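Long-range contacts in vanadium-dependent bromoperoxidase (Corallina officinalis, PDB 1QHB), which catalyses the halogenation of organic substrates with bromide and hydrogen peroxide, using a vanadate cofactor, and assembles as a homododecamer that also binds calcium: residues H478-S483 and F553-E558; P145-L150 and H402-P407; R389-V394 and A486-A491. All blocks are in the same frame, centred on the assembly; numbering follows the deposited sequence.

Contact 1: H478-S483 and F553-E558; sequences HPSYGS and FSDQFE. With PO4 (phosphate ion), chain G.
Ser480 and Ser483, in the loop that leads into helix 484-499, reach across to Asp555 and Gln556 on the first turn of helix 553-574, forming one wall of the vanadate pocket of the haloperoxidase helical fold; a phosphate ion occupies that pocket here. Ser480 OG donates to Asp555 OD2 at 2.6 Å, on the syn side of the carboxylate and 24° out of its plane. That oxygen also pairs with ND1 of His551, while OD1 has a partner from the 402-407 loop, so both carboxylate oxygens are held, OD2 by two donors, and the aspartate is probably well placed to orient His551, which contacts the phosphate. Tyr481 lies beside the same carboxylate, its ring plane turned 58° from it, with CD1 at the ring edge 3.2 Å from Asp555 OD1. Its CG stands anti to the backbone N (chi1 -177°), which swings the ring across the start of the helix, so that OH lies 3.4 Å from Glu558 CG; the hydroxyl itself bonds to Pro145 O. The peptide bond before Gly482 is cis. Beyond this bend, Ser483 is the N-cap of helix 484-499, its OG accepting from Ala486 N, and directs its CB towards helix 553-574. Gln556 NE2, which has a stronger partner in Ala542, gives Ser483 OG a tilted bond of 3.3 Å, and this hydroxyl in turn donates to phosphate O2 at 3.1 Å.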
loop_
_atom_site.group_PDB
_atom_site.type_symbol
_atom_site.label_atom_id
_atom_site.label_comp_id
_atom_site.label_asym_id
_atom_site.label_seq_id
_atom_site.Cartn_x
_atom_site.Cartn_y
_atom_site.Cartn_z
ATOM N N HIS A 478 39.834 -21.107 -12.867
ATOM C CA HIS A 478 38.398 -21.226 -12.612
ATOM C C HIS A 478 37.909 -22.446 -13.403
ATOM O O HIS A 478 38.466 -22.866 -14.416
ATOM C CB HIS A 478 37.640 -19.949 -12.876
ATOM C CG HIS A 478 37.910 -19.268 -14.187
ATOM N ND1 HIS A 478 37.293 -19.602 -15.378
ATOM C CD2 HIS A 478 38.799 -18.243 -14.440
ATOM C CE1 HIS A 478 37.780 -18.782 -16.304
ATOM N NE2 HIS A 478 38.693 -17.964 -15.776
ATOM N N PRO A 479 36.871 -23.093 -12.885
ATOM C CA PRO A 479 36.310 -24.290 -13.425
ATOM C C PRO A 479 35.931 -24.245 -14.890
ATOM O O PRO A 479 35.829 -23.184 -15.535
ATOM C CB PRO A 479 35.094 -24.585 -12.526
ATOM C CG PRO A 479 35.528 -23.974 -11.209
ATOM C CD PRO A 479 36.108 -22.631 -11.666
ATOM N N SER A 480 35.782 -25.467 -15.431
ATOM C CA SER A 480 35.541 -25.584 -16.862
ATOM C C SER A 480 34.160 -25.341 -17.394
ATOM O O SER A 480 34.065 -25.085 -18.607
ATOM C CB SER A 480 35.960 -27.050 -17.178
ATOM O OG SER A 480 36.285 -27.144 -18.565
ATOM N N TYR A 481 33.082 -25.459 -16.607
ATOM C CA TYR A 481 31.748 -25.387 -17.230
ATOM C C TYR A 481 30.847 -24.356 -16.601
ATOM O O TYR A 481 30.532 -24.509 -15.431
ATOM C CB TYR A 481 31.195 -26.802 -16.998
ATOM C CG TYR A 481 29.839 -27.100 -17.582
ATOM C CD1 TYR A 481 29.748 -27.479 -18.911
ATOM C CD2 TYR A 481 28.670 -27.045 -16.827
ATOM C CE1 TYR A 481 28.540 -27.774 -19.483
ATOM C CE2 TYR A 481 27.421 -27.320 -17.399
ATOM C CZ TYR A 481 27.386 -27.680 -18.708
ATOM O OH TYR A 481 26.202 -27.979 -19.332
ATOM N N GLY A 482 30.464 -23.315 -17.304
ATOM C CA GLY A 482 30.774 -23.092 -18.675
ATOM C C GLY A 482 32.015 -22.266 -18.927
ATOM O O GLY A 482 32.943 -22.281 -18.129
ATOM N N SER A 483 32.024 -21.518 -20.024
ATOM C CA SER A 483 33.233 -20.817 -20.451
ATOM C C SER A 483 32.998 -19.338 -20.551
ATOM O O SER A 483 31.995 -18.893 -21.138
ATOM C CB SER A 483 33.621 -21.426 -21.849
ATOM O OG SER A 483 34.482 -20.538 -22.584
ATOM N N PHE A 553 34.121 -29.704 -25.727
ATOM C CA PHE A 553 32.997 -29.252 -26.584
ATOM C C PHE A 553 31.760 -28.783 -25.828
ATOM O O PHE A 553 31.178 -27.730 -26.137
ATOM C CB PHE A 553 32.627 -30.419 -27.517
ATOM C CG PHE A 553 31.603 -29.940 -28.543
ATOM C CD1 PHE A 553 31.999 -29.264 -29.672
ATOM C CD2 PHE A 553 30.236 -30.167 -28.344
ATOM C CE1 PHE A 553 31.077 -28.823 -30.612
ATOM C CE2 PHE A 553 29.357 -29.727 -29.267
ATOM C CZ PHE A 553 29.737 -29.055 -30.407
ATOM N N SER A 554 31.235 -29.530 -24.869
ATOM C CA SER A 554 30.000 -29.279 -24.144
ATOM C C SER A 554 30.051 -27.996 -23.329
ATOM O O SER A 554 29.039 -27.275 -23.217
ATOM C CB SER A 554 29.636 -30.456 -23.213
ATOM O OG SER A 554 30.782 -30.721 -22.367
ATOM N N ASP A 555 31.199 -27.582 -22.825
ATOM C CA ASP A 555 31.381 -26.347 -22.140
ATOM C C ASP A 555 31.041 -25.174 -23.080
ATOM O O ASP A 555 30.449 -24.156 -22.679
ATOM C CB ASP A 555 32.875 -26.102 -21.788
ATOM C CG ASP A 555 33.472 -27.047 -20.765
ATOM O OD1 ASP A 555 32.749 -27.780 -20.016
ATOM O OD2 ASP A 555 34.743 -26.957 -20.667
ATOM N N GLN A 556 31.553 -25.268 -24.305
ATOM C CA GLN A 556 31.382 -24.210 -25.301
ATOM C C GLN A 556 29.946 -24.092 -25.794
ATOM O O GLN A 556 29.305 -23.023 -25.754
ATOM C CB GLN A 556 32.359 -24.428 -26.484
ATOM C CG GLN A 556 33.813 -24.524 -26.066
ATOM C CD GLN A 556 34.230 -23.644 -24.923
ATOM O OE1 GLN A 556 33.919 -23.862 -23.764
ATOM N NE2 GLN A 556 34.958 -22.569 -25.112
ATOM N N PHE A 557 29.436 -25.206 -26.296
ATOM C CA PHE A 557 28.059 -25.167 -26.838
ATOM C C PHE A 557 27.059 -24.714 -25.778
ATOM O O PHE A 557 26.250 -23.826 -25.989
ATOM C CB PHE A 557 27.671 -26.473 -27.493
ATOM C CG PHE A 557 26.262 -26.458 -28.056
ATOM C CD1 PHE A 557 25.998 -25.795 -29.222
ATOM C CD2 PHE A 557 25.243 -27.129 -27.413
ATOM C CE1 PHE A 557 24.721 -25.789 -29.749
ATOM C CE2 PHE A 557 23.962 -27.116 -27.937
ATOM C CZ PHE A 557 23.685 -26.435 -29.124
ATOM N N GLU A 558 27.110 -25.280 -24.574
ATOM C CA GLU A 558 26.141 -24.840 -23.555
ATOM C C GLU A 558 26.306 -23.381 -23.157
ATOM O O GLU A 558 25.285 -22.750 -22.823
ATOM C CB GLU A 558 26.199 -25.758 -22.327
ATOM C CG GLU A 558 25.808 -27.198 -22.669
ATOM C CD GLU A 558 24.381 -27.323 -23.202
ATOM O OE1 GLU A 558 23.557 -26.402 -23.116
ATOM O OE2 GLU A 558 24.026 -28.396 -23.734
HETATM P P PO4 G . 37.539 -19.472 -20.149
HETATM O O1 PO4 G . 38.573 -20.524 -19.958
HETATM O O2 PO4 G . 37.144 -19.337 -21.580
HETATM O O3 PO4 G . 38.057 -18.190 -19.642
HETATM O O4 PO4 G . 36.336 -19.916 -19.351
#

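Contact 2: P145-L150 and H402-P407; sequences PPAPVL and HRRLRP. With PO4 (phosphate ion), chain G.
Arg404 reaches out between the two loops and lays its guanidinium against Ala147 and Pro148, which cover one face of it. The chain is extended from CG to NE, with CG anti to the backbone N (chi1 -175°), and this carries the charged group past Ala147 CB, 3.9 Å from Arg404 CD, to Pro148, whose CD lies 3.5 Å from Arg404 NH1. The proline side chain stands roughly perpendicular to the run of the arginine chain. Apolar packing continues more loosely at the far end, where the CD2 methyls of Leu150 and Leu405 are 4.4 Å apart.

The polar link between the two loops is a single water. It accepts from Ala147 N at 3.0 Å and bonds to His402 ND1 at 2.8 Å, tying the imidazole to the proline-rich backbone, while His402 CE1 comes within 3.6 Å of Pro145 O. The imidazole finds its stronger polar partner in Gln397.

The charges are met outside the two loops. Arg404 pairs with Asp555 and Glu158 and bonds to Ser554; an alanine here would probably leave both carboxylates without this mate and open a gap beside Pro148. Two residues on, Arg406 grips phosphate O1 in the plane of its guanidinium, from NH1 at 2.8 Å and NH2 at 3.1 Å, in the pocket that binds vanadate.

Residues 402-407 link helix 376-402 to helix 407-422, whose Thr410 and Leu413 pack on Leu150, while residues 145-150 run towards helix 153-167, and Pro148 rests on Glu154 of that helix and on Ser554 of helix 553-574.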
loop_
_atom_site.group_PDB
_atom_site.type_symbol
_atom_site.label_atom_id
_atom_site.label_comp_id
_atom_site.label_asym_id
_atom_site.label_seq_id
_atom_site.Cartn_x
_atom_site.Cartn_y
_atom_site.Cartn_z
ATOM N N PRO A 145 22.654 -27.054 -18.265
ATOM C CA PRO A 145 22.340 -28.425 -17.883
ATOM C C PRO A 145 23.563 -29.130 -17.309
ATOM O O PRO A 145 24.701 -28.686 -17.421
ATOM C CB PRO A 145 21.890 -29.049 -19.197
ATOM C CG PRO A 145 22.572 -28.260 -20.283
ATOM C CD PRO A 145 22.707 -26.843 -19.746
ATOM N N PRO A 146 23.356 -30.254 -16.627
ATOM C CA PRO A 146 24.429 -31.042 -16.064
ATOM C C PRO A 146 25.530 -31.328 -17.085
ATOM O O PRO A 146 25.209 -31.728 -18.198
ATOM C CB PRO A 146 23.777 -32.363 -15.682
ATOM C CG PRO A 146 22.285 -32.132 -15.641
ATOM C CD PRO A 146 22.006 -30.891 -16.435
ATOM N N ALA A 147 26.801 -31.235 -16.678
ATOM C CA ALA A 147 27.904 -31.625 -17.561
ATOM C C ALA A 147 28.067 -33.129 -17.703
ATOM O O ALA A 147 27.615 -33.900 -16.881
ATOM C CB ALA A 147 29.215 -31.056 -17.019
ATOM N N PRO A 148 28.664 -33.579 -18.812
ATOM C CA PRO A 148 28.968 -34.985 -19.056
ATOM C C PRO A 148 29.758 -35.580 -17.882
ATOM O O PRO A 148 30.574 -34.854 -17.326
ATOM C CB PRO A 148 29.895 -34.953 -20.283
ATOM C CG PRO A 148 29.549 -33.690 -20.972
ATOM C CD PRO A 148 29.226 -32.681 -19.879
ATOM N N VAL A 149 29.536 -36.828 -17.506
ATOM C CA VAL A 149 30.274 -37.453 -16.418
ATOM C C VAL A 149 31.496 -38.181 -16.975
ATOM O O VAL A 149 31.567 -38.529 -18.173
ATOM C CB VAL A 149 29.460 -38.416 -15.532
ATOM C CG1 VAL A 149 28.367 -37.628 -14.789
ATOM C CG2 VAL A 149 28.797 -39.526 -16.318
ATOM N N LEU A 150 32.470 -38.432 -16.099
ATOM C CA LEU A 150 33.749 -38.997 -16.451
ATOM C C LEU A 150 33.670 -40.342 -17.121
ATOM O O LEU A 150 34.527 -40.669 -17.957
ATOM C CB LEU A 150 34.679 -39.149 -15.250
ATOM C CG LEU A 150 35.458 -37.972 -14.691
ATOM C CD1 LEU A 150 36.292 -38.447 -13.501
ATOM C CD2 LEU A 150 36.353 -37.347 -15.743
ATOM N N HIS A 402 28.428 -26.325 -10.906
ATOM C CA HIS A 402 29.059 -27.536 -11.383
ATOM C C HIS A 402 30.497 -27.790 -11.014
ATOM O O HIS A 402 30.807 -28.961 -10.934
ATOM C CB HIS A 402 29.000 -27.571 -12.926
ATOM C CG HIS A 402 27.628 -27.235 -13.451
ATOM N ND1 HIS A 402 26.700 -28.234 -13.577
ATOM C CD2 HIS A 402 27.040 -26.072 -13.844
ATOM C CE1 HIS A 402 25.561 -27.706 -14.038
ATOM N NE2 HIS A 402 25.755 -26.417 -14.212
ATOM N N ARG A 403 31.374 -26.809 -10.872
ATOM C CA ARG A 403 32.761 -27.029 -10.559
ATOM C C ARG A 403 33.360 -28.197 -11.369
ATOM O O ARG A 403 34.013 -29.039 -10.776
ATOM C CB ARG A 403 32.909 -27.266 -9.037
ATOM C CG ARG A 403 32.707 -25.938 -8.250
ATOM C CD ARG A 403 32.648 -26.169 -6.764
ATOM N NE ARG A 403 31.568 -27.051 -6.236
ATOM C CZ ARG A 403 30.407 -26.626 -5.767
ATOM N NH1 ARG A 403 30.059 -25.345 -5.766
ATOM N NH2 ARG A 403 29.498 -27.431 -5.225
ATOM N N ARG A 404 33.236 -28.187 -12.695
ATOM C CA ARG A 404 33.799 -29.202 -13.571
ATOM C C ARG A 404 35.314 -29.068 -13.733
ATOM O O ARG A 404 35.852 -27.941 -13.866
ATOM C CB ARG A 404 33.127 -29.217 -14.931
ATOM C CG ARG A 404 33.615 -30.367 -15.838
ATOM C CD ARG A 404 33.027 -30.235 -17.231
ATOM N NE ARG A 404 33.202 -31.481 -18.003
ATOM C CZ ARG A 404 32.752 -31.605 -19.245
ATOM N NH1 ARG A 404 32.076 -30.637 -19.895
ATOM N NH2 ARG A 404 32.947 -32.732 -19.896
ATOM N N LEU A 405 35.996 -30.230 -13.674
ATOM C CA LEU A 405 37.446 -30.200 -13.795
ATOM C C LEU A 405 37.825 -29.821 -15.236
ATOM O O LEU A 405 37.161 -30.211 -16.202
ATOM C CB LEU A 405 38.147 -31.506 -13.396
ATOM C CG LEU A 405 38.218 -32.640 -14.418
ATOM C CD1 LEU A 405 38.886 -33.804 -13.694
ATOM C CD2 LEU A 405 36.830 -33.027 -14.931
ATOM N N ARG A 406 38.931 -29.107 -15.330
ATOM C CA ARG A 406 39.383 -28.716 -16.679
ATOM C C ARG A 406 39.954 -29.950 -17.368
ATOM O O ARG A 406 40.334 -30.932 -16.731
ATOM C CB ARG A 406 40.418 -27.599 -16.547
ATOM C CG ARG A 406 39.831 -26.256 -16.072
ATOM C CD ARG A 406 39.360 -25.449 -17.294
ATOM N NE ARG A 406 38.973 -24.100 -16.849
ATOM C CZ ARG A 406 38.821 -23.065 -17.639
ATOM N NH1 ARG A 406 39.015 -23.148 -18.949
ATOM N NH2 ARG A 406 38.478 -21.890 -17.151
ATOM N N PRO A 407 40.013 -29.941 -18.695
ATOM C CA PRO A 407 40.565 -31.030 -19.506
ATOM C C PRO A 407 41.947 -31.481 -19.110
ATOM O O PRO A 407 42.265 -32.674 -19.113
ATOM C CB PRO A 407 40.562 -30.463 -20.937
ATOM C CG PRO A 407 39.459 -29.444 -20.903
ATOM C CD PRO A 407 39.521 -28.803 -19.536
HETATM P P PO4 G . 37.539 -19.472 -20.149
HETATM O O1 PO4 G . 38.573 -20.524 -19.958
HETATM O O2 PO4 G . 37.144 -19.337 -21.580
HETATM O O3 PO4 G . 38.057 -18.190 -19.642
HETATM O O4 PO4 G . 36.336 -19.916 -19.351
HETATM O O HOH W 1 27.491 -30.950 -13.753
#

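Contact 3: R389-V394 and A486-A491; sequences RALKAV and AVVAGA
Val487 pushes its two methyls into the surface of helix 376-402, where they overlap Ala390 and Val394, one turn apart. CG1 sits between the backbone N and the carbonyl carbon (chi1 80°), and with this rotation both methyls face the other helix: CG1 meets Val394 CG1 at 3.7 Å, and CG2 meets Ala390 CB at 3.8 Å. The Val394 and Val487 side chains lie alongside, pointing opposite ways. Both Val487 methyls also rest against the carbonyl oxygen of Ala390, which is already engaged as acceptor for Val394 N within its own helix. These residues belong to two long helices of the haloperoxidase helical core, whose segments 389-394 and 486-491 run at 138° to each other, roughly antiparallel, with axes 8.8 Å apart at their closest. The small residues are consistent with this approach: Ala390 CB and Ala491 CB are 4.1 Å apart one turn further along helix 484-499. On the flank, Leu391 turns its branched end towards Val488, with CG of the leucine 3.9 Å from CG2 of the valine, while its CD2 also reaches Val487 CG1. Elsewhere on helix 484-499, helices 530-548 and 553-574 pack on it, where Ala486 touches Ala542 and Gln556, and Ala489 touches Ala538 and Leu560.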
loop_
_atom_site.group_PDB
_atom_site.type_symbol
_atom_site.label_atom_id
_atom_site.label_comp_id
_atom_site.label_asym_id
_atom_site.label_seq_id
_atom_site.Cartn_x
_atom_site.Cartn_y
_atom_site.Cartn_z
ATOM N N ARG A 389 27.533 -8.926 -18.020
ATOM C CA ARG A 389 26.296 -9.529 -17.530
ATOM C C ARG A 389 26.371 -11.031 -17.789
ATOM O O ARG A 389 25.976 -11.815 -16.925
ATOM C CB ARG A 389 25.078 -8.905 -18.190
ATOM C CG ARG A 389 24.714 -7.574 -17.606
ATOM C CD ARG A 389 25.382 -6.387 -18.276
ATOM N NE ARG A 389 25.144 -5.172 -17.476
ATOM C CZ ARG A 389 25.852 -4.051 -17.626
ATOM N NH1 ARG A 389 26.859 -3.943 -18.487
ATOM N NH2 ARG A 389 25.523 -3.007 -16.848
ATOM N N ALA A 390 26.840 -11.397 -18.970
ATOM C CA ALA A 390 26.990 -12.827 -19.295
ATOM C C ALA A 390 28.024 -13.528 -18.431
ATOM O O ALA A 390 27.835 -14.670 -18.034
ATOM C CB ALA A 390 27.375 -12.940 -20.776
ATOM N N LEU A 391 29.119 -12.814 -18.086
ATOM C CA LEU A 391 30.170 -13.432 -17.275
ATOM C C LEU A 391 29.652 -13.717 -15.865
ATOM O O LEU A 391 29.996 -14.769 -15.302
ATOM C CB LEU A 391 31.455 -12.587 -17.188
ATOM C CG LEU A 391 32.289 -12.495 -18.460
ATOM C CD1 LEU A 391 33.301 -11.355 -18.327
ATOM C CD2 LEU A 391 32.967 -13.847 -18.629
ATOM N N LYS A 392 28.819 -12.848 -15.322
ATOM C CA LYS A 392 28.272 -13.067 -13.998
ATOM C C LYS A 392 27.463 -14.347 -13.997
ATOM O O LYS A 392 27.667 -15.165 -13.096
ATOM C CB LYS A 392 27.428 -11.908 -13.466
ATOM C CG LYS A 392 28.242 -10.688 -12.998
ATOM C CD LYS A 392 27.313 -9.497 -12.805
ATOM C CE LYS A 392 28.089 -8.180 -12.777
ATOM N NZ LYS A 392 27.153 -7.115 -12.267
ATOM N N ALA A 393 26.673 -14.582 -15.045
ATOM C CA ALA A 393 25.913 -15.821 -15.125
ATOM C C ALA A 393 26.821 -17.037 -15.241
ATOM O O ALA A 393 26.583 -18.051 -14.558
ATOM C CB ALA A 393 24.958 -15.803 -16.330
ATOM N N VAL A 394 27.867 -16.962 -16.092
ATOM C CA VAL A 394 28.693 -18.185 -16.231
ATOM C C VAL A 394 29.548 -18.405 -14.997
ATOM O O VAL A 394 29.872 -19.591 -14.738
ATOM C CB VAL A 394 29.527 -18.195 -17.536
ATOM C CG1 VAL A 394 30.859 -17.508 -17.391
ATOM C CG2 VAL A 394 29.745 -19.618 -18.002
ATOM N N ALA A 486 33.122 -18.397 -24.446
ATOM C CA ALA A 486 31.898 -18.823 -25.125
ATOM C C ALA A 486 30.650 -18.114 -24.616
ATOM O O ALA A 486 29.796 -17.782 -25.459
ATOM C CB ALA A 486 31.762 -20.322 -25.069
ATOM N N VAL A 487 30.597 -17.754 -23.302
ATOM C CA VAL A 487 29.359 -17.072 -22.898
ATOM C C VAL A 487 29.291 -15.692 -23.515
ATOM O O VAL A 487 28.262 -15.124 -23.870
ATOM C CB VAL A 487 29.157 -17.054 -21.372
ATOM C CG1 VAL A 487 29.995 -15.954 -20.688
ATOM C CG2 VAL A 487 27.686 -16.725 -21.089
ATOM N N VAL A 488 30.443 -15.024 -23.605
ATOM C CA VAL A 488 30.544 -13.692 -24.163
ATOM C C VAL A 488 30.312 -13.737 -25.667
ATOM O O VAL A 488 29.655 -12.854 -26.208
ATOM C CB VAL A 488 31.892 -13.040 -23.825
ATOM C CG1 VAL A 488 32.146 -11.771 -24.629
ATOM C CG2 VAL A 488 31.941 -12.730 -22.322
ATOM N N ALA A 489 30.852 -14.782 -26.316
ATOM C CA ALA A 489 30.660 -14.929 -27.758
ATOM C C ALA A 489 29.145 -14.960 -28.010
ATOM O O ALA A 489 28.639 -14.217 -28.853
ATOM C CB ALA A 489 31.322 -16.209 -28.300
ATOM N N GLY A 490 28.461 -15.809 -27.281
ATOM C CA GLY A 490 27.045 -15.978 -27.461
ATOM C C GLY A 490 26.250 -14.707 -27.304
ATOM O O GLY A 490 25.326 -14.468 -28.077
ATOM N N ALA A 491 26.535 -13.972 -26.226
ATOM C CA ALA A 491 25.808 -12.729 -26.016
ATOM C C ALA A 491 26.151 -11.701 -27.092
ATOM O O ALA A 491 25.235 -11.008 -27.519
ATOM C CB ALA A 491 26.181 -12.166 -24.655
#

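All three contacts are buried, although contact 2, farther from the centre of the chain, includes partly exposed prolines. Contacts 2 and 3 each meet another subunit, whereas no other protein chain touches contact 1. Contacts 2 and 3 share helix 376-402, which supplies apolar helix packing in its middle and is followed by an arginine-rich loop. Contacts 1 and 3 share helix 484-499 through its cap and its following turns, and Val394 packs on the Gly482-Ser483 backbone. Hydrogen bonds dominate contact 1 and methyl groups contact 3; contact 2 rests on guanidinium packing and one water, its charges answered from outside. Contacts 1 and 2 meet directly, Arg406 NE bonding to His478 O, and both reach the same phosphate.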